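Local coordinates for aminopeptidase YwaD (PDB 6HC6), which removes single amino acids from the N-terminus of peptides, such as leucine, arginine and lysine, as a two-zinc aminopeptidase of the M28 family, at residues K88-D96 against A293-Y304; V245-S253 against D262-M273. All blocks are in the same frame, centred on the assembly; numbering follows the deposited sequence.

Interaction 1 of 2, residues K88-D96 against A293-Y304. With ZN (zinc ion), chain E.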
loop_
_atom_site.group_PDB
_atom_site.type_symbol
_atom_site.label_atom_id
_atom_site.label_comp_id
_atom_site.label_asym_id
_atom_site.label_seq_id
_atom_site.Cartn_x
_atom_site.Cartn_y
_atom_site.Cartn_z
ATOM N N LYS A 88 3.634 -15.615 -14.422
ATOM C CA LYS A 88 2.939 -14.788 -15.398
ATOM C C LYS A 88 2.935 -13.351 -14.905
ATOM O O LYS A 88 2.935 -13.099 -13.696
ATOM C CB LYS A 88 1.500 -15.258 -15.650
ATOM C CG LYS A 88 1.350 -16.767 -15.897
ATOM C CD LYS A 88 1.110 -17.114 -17.358
ATOM C CE LYS A 88 0.681 -18.578 -17.525
ATOM N NZ LYS A 88 1.818 -19.538 -17.332
ATOM N N VAL A 89 2.956 -12.415 -15.851
ATOM C CA VAL A 89 2.816 -10.993 -15.567
ATOM C C VAL A 89 1.415 -10.591 -15.993
ATOM O O VAL A 89 1.038 -10.761 -17.162
ATOM C CB VAL A 89 3.879 -10.148 -16.284
ATOM C CG1 VAL A 89 3.645 -8.649 -16.009
ATOM C CG2 VAL A 89 5.273 -10.553 -15.831
ATOM N N GLN A 90 0.636 -10.093 -15.045
ATOM C CA GLN A 90 -0.741 -9.686 -15.281
ATOM C C GLN A 90 -0.795 -8.161 -15.276
ATOM O O GLN A 90 -0.608 -7.537 -14.232
ATOM C CB GLN A 90 -1.662 -10.275 -14.216
ATOM C CG GLN A 90 -3.095 -9.795 -14.288
ATOM C CD GLN A 90 -3.955 -10.403 -13.194
ATOM O OE1 GLN A 90 -3.775 -10.109 -12.015
ATOM N NE2 GLN A 90 -4.892 -11.265 -13.586
ATOM N N ARG A 91 -1.082 -7.565 -16.432
ATOM C CA ARG A 91 -1.103 -6.109 -16.547
ATOM C C ARG A 91 -2.514 -5.550 -16.374
ATOM O O ARG A 91 -3.507 -6.208 -16.686
ATOM C CB ARG A 91 -0.531 -5.683 -17.901
ATOM C CG ARG A 91 0.848 -6.260 -18.157
ATOM C CD ARG A 91 1.523 -5.640 -19.378
ATOM N NE ARG A 91 2.831 -6.245 -19.615
ATOM C CZ ARG A 91 3.951 -5.887 -18.993
ATOM N NH1 ARG A 91 3.939 -4.904 -18.101
ATOM N NH2 ARG A 91 5.089 -6.508 -19.271
ATOM N N PHE A 92 -2.602 -4.325 -15.854
ATOM C CA PHE A 92 -3.903 -3.692 -15.679
ATOM C C PHE A 92 -3.746 -2.180 -15.716
ATOM O O PHE A 92 -2.706 -1.644 -15.335
ATOM C CB PHE A 92 -4.570 -4.116 -14.364
ATOM C CG PHE A 92 -3.723 -3.891 -13.149
ATOM C CD1 PHE A 92 -2.796 -4.851 -12.737
ATOM C CD2 PHE A 92 -3.872 -2.737 -12.389
ATOM C CE1 PHE A 92 -2.011 -4.646 -11.598
ATOM C CE2 PHE A 92 -3.090 -2.522 -11.243
ATOM C CZ PHE A 92 -2.156 -3.468 -10.856
ATOM N N ASN A 93 -4.791 -1.499 -16.183
ATOM C CA ASN A 93 -4.773 -0.045 -16.247
ATOM C C ASN A 93 -4.973 0.561 -14.860
ATOM O O ASN A 93 -5.674 0.009 -14.006
ATOM C CB ASN A 93 -5.861 0.478 -17.185
ATOM C CG ASN A 93 -5.694 -0.008 -18.611
ATOM O OD1 ASN A 93 -4.608 -0.405 -19.026
ATOM N ND2 ASN A 93 -6.776 0.042 -19.377
ATOM N N ILE A 94 -4.338 1.705 -14.635
ATOM C CA ILE A 94 -4.528 2.434 -13.382
ATOM C C ILE A 94 -4.813 3.895 -13.719
ATOM O O ILE A 94 -4.646 4.295 -14.883
ATOM C CB ILE A 94 -3.310 2.305 -12.452
ATOM C CG1 ILE A 94 -2.088 2.988 -13.061
ATOM C CG2 ILE A 94 -3.039 0.844 -12.072
ATOM C CD1 ILE A 94 -0.880 2.975 -12.151
ATOM N N PRO A 95 -5.245 4.721 -12.762
ATOM C CA PRO A 95 -5.599 6.109 -13.096
ATOM C C PRO A 95 -4.417 6.930 -13.594
ATOM O O PRO A 95 -3.248 6.596 -13.393
ATOM C CB PRO A 95 -6.122 6.669 -11.769
ATOM C CG PRO A 95 -6.602 5.481 -11.030
ATOM C CD PRO A 95 -5.638 4.391 -11.377
ATOM N N ASP A 96 -4.750 8.038 -14.254
ATOM C CA ASP A 96 -3.740 9.010 -14.633
ATOM C C ASP A 96 -2.970 9.473 -13.404
ATOM O O ASP A 96 -3.495 9.519 -12.287
ATOM C CB ASP A 96 -4.376 10.217 -15.323
ATOM C CG ASP A 96 -5.094 9.854 -16.614
ATOM O OD1 ASP A 96 -4.786 8.800 -17.210
ATOM O OD2 ASP A 96 -5.959 10.649 -17.043
ATOM N N ALA A 293 0.605 -1.511 -7.492
ATOM C CA ALA A 293 -0.379 -0.431 -7.319
ATOM C C ALA A 293 -1.257 -0.604 -6.077
ATOM O O ALA A 293 -2.419 -0.195 -6.059
ATOM C CB ALA A 293 -1.270 -0.285 -8.562
ATOM N N GLU A 294 -0.720 -1.179 -5.008
ATOM C CA GLU A 294 -1.501 -1.237 -3.770
ATOM C C GLU A 294 -1.719 0.142 -3.152
ATOM O O GLU A 294 -2.743 0.374 -2.498
ATOM C CB GLU A 294 -0.796 -2.137 -2.763
ATOM C CG GLU A 294 -1.546 -2.378 -1.444
ATOM C CD GLU A 294 -1.378 -1.274 -0.420
ATOM O OE1 GLU A 294 -2.245 -1.174 0.477
ATOM O OE2 GLU A 294 -0.411 -0.489 -0.523
ATOM N N GLU A 295 -0.761 1.052 -3.313
ATOM C CA GLU A 295 -0.842 2.308 -2.586
ATOM C C GLU A 295 -1.915 3.215 -3.158
ATOM O O GLU A 295 -2.291 4.190 -2.505
ATOM C CB GLU A 295 0.522 3.028 -2.578
ATOM C CG GLU A 295 1.664 2.263 -1.875
ATOM C CD GLU A 295 1.570 2.288 -0.329
ATOM O OE1 GLU A 295 0.536 2.702 0.230
ATOM O OE2 GLU A 295 2.542 1.859 0.318
ATOM N N LEU A 296 -2.425 2.897 -4.341
ATOM C CA LEU A 296 -3.502 3.654 -4.954
ATOM C C LEU A 296 -4.872 3.130 -4.566
ATOM O O LEU A 296 -5.877 3.633 -5.080
ATOM C CB LEU A 296 -3.356 3.627 -6.475
ATOM C CG LEU A 296 -2.117 4.320 -7.032
ATOM C CD1 LEU A 296 -2.164 4.221 -8.554
ATOM C CD2 LEU A 296 -2.146 5.790 -6.610
ATOM N N GLY A 297 -4.938 2.119 -3.702
ATOM C CA GLY A 297 -6.222 1.584 -3.292
ATOM C C GLY A 297 -6.396 0.122 -3.668
ATOM O O GLY A 297 -7.468 -0.279 -4.133
ATOM N N LEU A 298 -5.351 -0.685 -3.469
ATOM C CA LEU A 298 -5.432 -2.127 -3.685
ATOM C C LEU A 298 -5.725 -2.454 -5.144
ATOM O O LEU A 298 -6.455 -3.392 -5.443
ATOM C CB LEU A 298 -6.499 -2.770 -2.784
ATOM C CG LEU A 298 -6.566 -2.264 -1.347
ATOM C CD1 LEU A 298 -7.575 -3.077 -0.521
ATOM C CD2 LEU A 298 -5.156 -2.319 -0.721
ATOM N N LEU A 299 -5.167 -1.669 -6.070
ATOM C CA LEU A 299 -5.613 -1.817 -7.457
ATOM C C LEU A 299 -5.180 -3.146 -8.058
ATOM O O LEU A 299 -5.916 -3.730 -8.868
ATOM C CB LEU A 299 -5.095 -0.664 -8.311
ATOM C CG LEU A 299 -5.633 0.704 -7.888
ATOM C CD1 LEU A 299 -5.240 1.752 -8.925
ATOM C CD2 LEU A 299 -7.150 0.672 -7.693
ATOM N N GLY A 300 -4.002 -3.634 -7.691
ATOM C CA GLY A 300 -3.518 -4.885 -8.248
ATOM C C GLY A 300 -4.223 -6.092 -7.674
ATOM O O GLY A 300 -4.609 -6.995 -8.420
ATOM N N SER A 301 -4.399 -6.132 -6.348
ATOM C CA SER A 301 -5.120 -7.266 -5.773
ATOM C C SER A 301 -6.598 -7.241 -6.156
ATOM O O SER A 301 -7.199 -8.302 -6.379
ATOM C CB SER A 301 -4.938 -7.290 -4.250
ATOM O OG SER A 301 -5.322 -6.056 -3.688
ATOM N N SER A 302 -7.199 -6.052 -6.262
ATOM C CA SER A 302 -8.582 -5.981 -6.732
ATOM C C SER A 302 -8.702 -6.520 -8.152
ATOM O O SER A 302 -9.609 -7.302 -8.455
ATOM C CB SER A 302 -9.100 -4.542 -6.670
ATOM O OG SER A 302 -9.237 -4.117 -5.326
ATOM N N HIS A 303 -7.794 -6.107 -9.041
ATOM C CA HIS A 303 -7.799 -6.646 -10.398
ATOM C C HIS A 303 -7.637 -8.158 -10.376
ATOM O O HIS A 303 -8.366 -8.885 -11.060
ATOM C CB HIS A 303 -6.680 -6.018 -11.225
ATOM C CG HIS A 303 -6.655 -6.484 -12.648
ATOM N ND1 HIS A 303 -7.415 -5.894 -13.635
ATOM C CD2 HIS A 303 -5.969 -7.486 -13.248
ATOM C CE1 HIS A 303 -7.197 -6.510 -14.784
ATOM N NE2 HIS A 303 -6.324 -7.481 -14.576
ATOM N N TYR A 304 -6.674 -8.645 -9.590
ATOM C CA TYR A 304 -6.383 -10.075 -9.557
ATOM C C TYR A 304 -7.595 -10.872 -9.101
ATOM O O TYR A 304 -8.002 -11.842 -9.759
ATOM C CB TYR A 304 -5.192 -10.356 -8.633
ATOM C CG TYR A 304 -4.844 -11.824 -8.624
ATOM C CD1 TYR A 304 -4.079 -12.371 -9.639
ATOM C CD2 TYR A 304 -5.343 -12.680 -7.642
ATOM C CE1 TYR A 304 -3.792 -13.722 -9.671
ATOM C CE2 TYR A 304 -5.063 -14.046 -7.671
ATOM C CZ TYR A 304 -4.279 -14.549 -8.688
ATOM O OH TYR A 304 -3.959 -15.891 -8.733
HETATM ZN ZN ZN E . 1.578 2.122 2.248
HETATM O O HOH W 1 -6.567 -13.040 -11.850
HETATM O O HOH W 2 -5.315 -8.826 -16.753
HETATM O O HOH W 3 0.774 -0.008 1.882
#

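Interaction 2 of 2, residues V245-S253 against D262-M273. With ZN (zinc ion), chain D; ZN (zinc ion), chain E.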
loop_
_atom_site.group_PDB
_atom_site.type_symbol
_atom_site.label_atom_id
_atom_site.label_comp_id
_atom_site.label_asym_id
_atom_site.label_seq_id
_atom_site.Cartn_x
_atom_site.Cartn_y
_atom_site.Cartn_z
ATOM N N VAL A 245 -3.761 -21.744 -2.247
ATOM C CA VAL A 245 -3.230 -20.943 -1.146
ATOM C C VAL A 245 -2.471 -19.775 -1.761
ATOM O O VAL A 245 -1.667 -19.976 -2.681
ATOM C CB VAL A 245 -2.315 -21.795 -0.244
ATOM C CG1 VAL A 245 -1.543 -20.933 0.775
ATOM C CG2 VAL A 245 -3.119 -22.900 0.439
ATOM N N TYR A 246 -2.764 -18.557 -1.309
ATOM C CA TYR A 246 -2.144 -17.357 -1.846
ATOM C C TYR A 246 -1.180 -16.767 -0.821
ATOM O O TYR A 246 -1.560 -16.551 0.331
ATOM C CB TYR A 246 -3.207 -16.309 -2.208
ATOM C CG TYR A 246 -4.299 -16.794 -3.149
ATOM C CD1 TYR A 246 -4.209 -16.579 -4.522
ATOM C CD2 TYR A 246 -5.439 -17.415 -2.658
ATOM C CE1 TYR A 246 -5.197 -16.982 -5.371
ATOM C CE2 TYR A 246 -6.445 -17.819 -3.507
ATOM C CZ TYR A 246 -6.313 -17.604 -4.865
ATOM O OH TYR A 246 -7.293 -18.008 -5.733
ATOM N N VAL A 247 0.058 -16.507 -1.235
ATOM C CA VAL A 247 1.044 -15.813 -0.405
ATOM C C VAL A 247 1.414 -14.542 -1.153
ATOM O O VAL A 247 1.905 -14.616 -2.290
ATOM C CB VAL A 247 2.290 -16.672 -0.130
ATOM C CG1 VAL A 247 3.228 -15.932 0.839
ATOM C CG2 VAL A 247 1.889 -18.019 0.437
ATOM N N THR A 248 1.123 -13.381 -0.555
ATOM C CA THR A 248 1.061 -12.158 -1.344
ATOM C C THR A 248 1.701 -10.984 -0.612
ATOM O O THR A 248 1.789 -10.944 0.621
ATOM C CB THR A 248 -0.379 -11.797 -1.741
ATOM O OG1 THR A 248 -1.135 -11.428 -0.581
ATOM C CG2 THR A 248 -1.084 -12.971 -2.452
ATOM N N ALA A 249 2.134 -10.013 -1.409
ATOM C CA ALA A 249 2.772 -8.805 -0.892
ATOM C C ALA A 249 2.790 -7.766 -2.003
ATOM O O ALA A 249 3.022 -8.120 -3.154
ATOM C CB ALA A 249 4.204 -9.112 -0.442
ATOM N N HIS A 250 2.556 -6.502 -1.670
ATOM C CA HIS A 250 2.624 -5.464 -2.694
ATOM C C HIS A 250 4.045 -4.934 -2.819
ATOM O O HIS A 250 4.766 -4.808 -1.829
ATOM C CB HIS A 250 1.622 -4.335 -2.419
ATOM C CG HIS A 250 1.989 -3.395 -1.301
ATOM N ND1 HIS A 250 2.696 -2.229 -1.510
ATOM C CD2 HIS A 250 1.634 -3.382 0.007
ATOM C CE1 HIS A 250 2.832 -1.575 -0.369
ATOM N NE2 HIS A 250 2.165 -2.235 0.567
ATOM N N TYR A 251 4.451 -4.628 -4.048
ATOM C CA TYR A 251 5.833 -4.238 -4.291
ATOM C C TYR A 251 5.948 -2.782 -4.723
ATOM O O TYR A 251 7.058 -2.325 -5.032
ATOM C CB TYR A 251 6.480 -5.179 -5.318
ATOM C CG TYR A 251 5.946 -5.049 -6.725
ATOM C CD1 TYR A 251 4.772 -5.685 -7.111
ATOM C CD2 TYR A 251 6.629 -4.318 -7.669
ATOM C CE1 TYR A 251 4.270 -5.552 -8.393
ATOM C CE2 TYR A 251 6.151 -4.190 -8.973
ATOM C CZ TYR A 251 4.969 -4.807 -9.321
ATOM O OH TYR A 251 4.470 -4.695 -10.598
ATOM N N ASP A 252 4.846 -2.028 -4.706
ATOM C CA ASP A 252 4.946 -0.592 -4.949
ATOM C C ASP A 252 5.110 0.164 -3.634
ATOM O O ASP A 252 4.896 -0.376 -2.550
ATOM C CB ASP A 252 3.729 -0.079 -5.711
ATOM C CG ASP A 252 2.446 -0.153 -4.897
ATOM O OD1 ASP A 252 2.191 -1.222 -4.289
ATOM O OD2 ASP A 252 1.684 0.841 -4.891
ATOM N N SER A 253 5.507 1.432 -3.743
ATOM C CA SER A 253 5.652 2.303 -2.578
ATOM C C SER A 253 5.103 3.680 -2.920
ATOM O O SER A 253 4.830 3.984 -4.083
ATOM C CB SER A 253 7.109 2.403 -2.112
ATOM O OG SER A 253 7.878 3.163 -3.021
ATOM N N ASP A 262 7.601 -0.658 3.802
ATOM C CA ASP A 262 6.294 -0.630 3.127
ATOM C C ASP A 262 6.521 -0.486 1.622
ATOM O O ASP A 262 6.517 0.628 1.104
ATOM C CB ASP A 262 5.437 0.554 3.651
ATOM C CG ASP A 262 4.004 0.489 3.172
ATOM O OD1 ASP A 262 3.569 -0.624 2.779
ATOM O OD2 ASP A 262 3.308 1.545 3.181
ATOM N N ASN A 263 6.681 -1.605 0.898
ATOM C CA ASN A 263 6.575 -2.963 1.407
ATOM C C ASN A 263 7.632 -3.845 0.752
ATOM O O ASN A 263 7.360 -4.970 0.344
ATOM C CB ASN A 263 5.171 -3.521 1.142
ATOM C CG ASN A 263 4.967 -4.890 1.769
ATOM O OD1 ASN A 263 5.538 -5.186 2.816
ATOM N ND2 ASN A 263 4.145 -5.725 1.132
ATOM N N GLY A 264 8.850 -3.323 0.628
ATOM C CA GLY A 264 9.950 -4.196 0.243
ATOM C C GLY A 264 10.046 -5.390 1.169
ATOM O O GLY A 264 10.326 -6.513 0.736
ATOM N N SER A 265 9.778 -5.168 2.457
ATOM C CA SER A 265 9.875 -6.234 3.440
ATOM C C SER A 265 8.946 -7.390 3.098
ATOM O O SER A 265 9.375 -8.546 3.063
ATOM C CB SER A 265 9.565 -5.694 4.844
ATOM O OG SER A 265 8.200 -5.298 4.932
ATOM N N GLY A 266 7.657 -7.108 2.888
ATOM C CA GLY A 266 6.730 -8.195 2.602
ATOM C C GLY A 266 7.039 -8.884 1.288
ATOM O O GLY A 266 6.931 -10.109 1.174
ATOM N N THR A 267 7.400 -8.104 0.269
ATOM C CA THR A 267 7.790 -8.689 -1.005
ATOM C C THR A 267 8.972 -9.632 -0.822
ATOM O O THR A 267 8.982 -10.753 -1.351
ATOM C CB THR A 267 8.124 -7.579 -2.002
ATOM O OG1 THR A 267 6.962 -6.752 -2.200
ATOM C CG2 THR A 267 8.544 -8.175 -3.360
ATOM N N SER A 268 9.952 -9.209 -0.024
ATOM C CA SER A 268 11.164 -9.996 0.165
ATOM C C SER A 268 10.894 -11.256 0.979
ATOM O O SER A 268 11.462 -12.315 0.696
ATOM C CB SER A 268 12.232 -9.126 0.834
ATOM O OG SER A 268 11.952 -8.947 2.215
ATOM N N VAL A 269 10.036 -11.166 2.003
ATOM C CA VAL A 269 9.717 -12.347 2.803
ATOM C C VAL A 269 8.886 -13.332 1.987
ATOM O O VAL A 269 9.050 -14.555 2.092
ATOM C CB VAL A 269 8.990 -11.925 4.088
ATOM C CG1 VAL A 269 8.519 -13.143 4.863
ATOM C CG2 VAL A 269 9.906 -11.048 4.954
ATOM N N MET A 270 7.971 -12.814 1.176
ATOM C CA MET A 270 7.217 -13.677 0.276
ATOM C C MET A 270 8.155 -14.453 -0.649
ATOM O O MET A 270 7.985 -15.663 -0.848
ATOM C CB MET A 270 6.229 -12.825 -0.522
ATOM C CG MET A 270 5.407 -13.617 -1.549
ATOM S SD MET A 270 6.228 -13.676 -3.153
ATOM C CE MET A 270 5.995 -11.987 -3.739
ATOM N N LEU A 271 9.159 -13.783 -1.217
ATOM C CA LEU A 271 10.045 -14.468 -2.161
ATOM C C LEU A 271 10.921 -15.492 -1.455
ATOM O O LEU A 271 11.163 -16.583 -1.984
ATOM C CB LEU A 271 10.904 -13.446 -2.910
ATOM C CG LEU A 271 10.122 -12.657 -3.942
ATOM C CD1 LEU A 271 10.954 -11.483 -4.459
ATOM C CD2 LEU A 271 9.711 -13.581 -5.105
ATOM N N GLU A 272 11.408 -15.164 -0.258
ATOM C CA GLU A 272 12.216 -16.138 0.467
ATOM C C GLU A 272 11.370 -17.312 0.936
ATOM O O GLU A 272 11.847 -18.455 0.957
ATOM C CB GLU A 272 12.923 -15.469 1.647
ATOM C CG GLU A 272 13.659 -16.433 2.560
ATOM C CD GLU A 272 14.864 -17.107 1.904
ATOM O OE1 GLU A 272 15.167 -16.844 0.717
ATOM O OE2 GLU A 272 15.506 -17.917 2.587
ATOM N N MET A 273 10.106 -17.070 1.292
ATOM C CA MET A 273 9.250 -18.203 1.622
ATOM C C MET A 273 9.056 -19.101 0.409
ATOM O O MET A 273 9.064 -20.333 0.531
ATOM C CB MET A 273 7.898 -17.729 2.155
ATOM C CG MET A 273 7.035 -18.879 2.673
ATOM S SD MET A 273 5.310 -18.383 2.858
ATOM C CE MET A 273 5.531 -16.736 3.609
HETATM ZN ZN ZN D . 1.825 -1.630 2.615
HETATM ZN ZN ZN E . 1.578 2.122 2.248
HETATM O O HOH W 4 6.584 -2.376 -1.754
HETATM O O HOH W 5 0.935 -0.924 4.259
HETATM O O HOH W 3 0.774 -0.008 1.882
#

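Interaction 1 of 2, residues K88-D96 against A293-Y304
Phe92 and His303 pack side by side where strand 88-93 passes over helix 299-304. Their ring planes are 24° apart but slid out of register, so the rings barely overlap. The closer contact is a CH-pi one: Phe92 CB sits over the His303 ring face, 3.5 Å from its centroid. With chi1 of Phe92 at 54°, CG lies between the backbone N and the carbonyl carbon, and the ring runs on past His303 to the first turn of the helix. There Phe92 CZ comes within 3.3 Å of Gly300 CA, and glycine lets the ring come this close. The ring edge meets Ala293 CB, at 3.9 Å from CE2. This is the tight part of the contact. With an alanine in place of Phe92, Gly300 and Ala293 would probably lose their partner and a gap would open beside the helix start.

Ile94 and Pro95 form the thinner, more exposed end of the apolar patch. Pro95 CD touches Leu299 CD1 at 3.6 Å, and Ile94 CD1 is 4.0 Å from Leu296 CD1.

The other end is polar and watered. The extended Gln90 sets its amide at the His303 ring edge, the planes 90° apart. Its OE1 lies at the edge of the Tyr304 ring, 3.3 Å from CD1, and accepts a bond from Asn229. One water joins Gln90 NE2 to Tyr304 O. Another, 2.8 Å from His303 NE2, links it to Arg91 O.

Glu295, ahead of the helix, binds the zinc ion of chain E through OE1 and OE2; the Phe92 packing lies away from that metal. Strand 86-93 is an outermost strand of the eight-stranded sheet and pairs with strand 226-234. Helix 299-306 lies against both strands, and helix 373-378 packs on its Ser301 and Ser302.

Interaction 2 of 2, residues V245-S253 against D262-M273
His250 and Asp262 meet at the zinc ion of chain D. Chi1 of His250 is 74°, which brings the ring nearer the helix. Following this side chain outward, CB packs against Glu294. CG lies 4.0 Å from Asn263 CB, which sits over the ring face in a CH-pi contact, 3.5 Å from the centroid. CD2 is 3.6 Å from Asn263 ND2. ND1 donates to Asp252 OD1 at 3.0 Å, with the carboxylate oxygen tilted 31° from the ring plane. CE1 lies 3.4 Å from Asp262 OD1. At the tip, NE2 binds the zinc ion at 2.2 Å. The Asp252 carboxylate helps fix the ring's rotation, and accepts from the backbone N of Glu295.

Asp262 bridges the metals: OD1 binds the zinc ion of chain D and OD2 that of chain E. A cis peptide bond joins it to Asn263, as in other M28 aminopeptidases. Asn263 OD1 accepts from Gly266 N in an Asx motif. Its ND2 bonds weakly to His250 O; the side chain's stronger partner is Leu322. A water links His250 O, Asp252 O and Asn263 N.

Further from the metals, Ala249 CB packs on the helix backbone, 3.3 Å from Gly266 O. Apolar pairs follow: Ala249 CB with Met270 CB, and Val247 CG1 tip to tip with Met273 CE at 3.7 Å.

The segments belong to a beta-alpha-beta unit. Strand 244-250 lies between strands 285-291 and 316-322 in the central sheet, and segment 262-273 runs nearly antiparallel to 245-250, at 153°. Helix 45-59 packs on Thr267 and Ser268, and helix 67-82 on Tyr251.

In the fold
Both contacts set a helix against the same mixed sheet, but at different depths. Interaction 2 is wholly buried and uses a central strand. Interaction 1 lies at the sheet's edge, part buried and part open to water. Its chemistry follows: aromatic and aliphatic packing with water bridges, against metal binding and close backbone packing in interaction 2. Along the chain, interaction 2 is nested within the loop that interaction 1 closes. They join directly through a probable hydrogen bond from Glu295 N to Asp252 OD2. They also share the zinc ion of chain E, bound by Glu295 of one and Asp262 of the other, and the water that joins both metals.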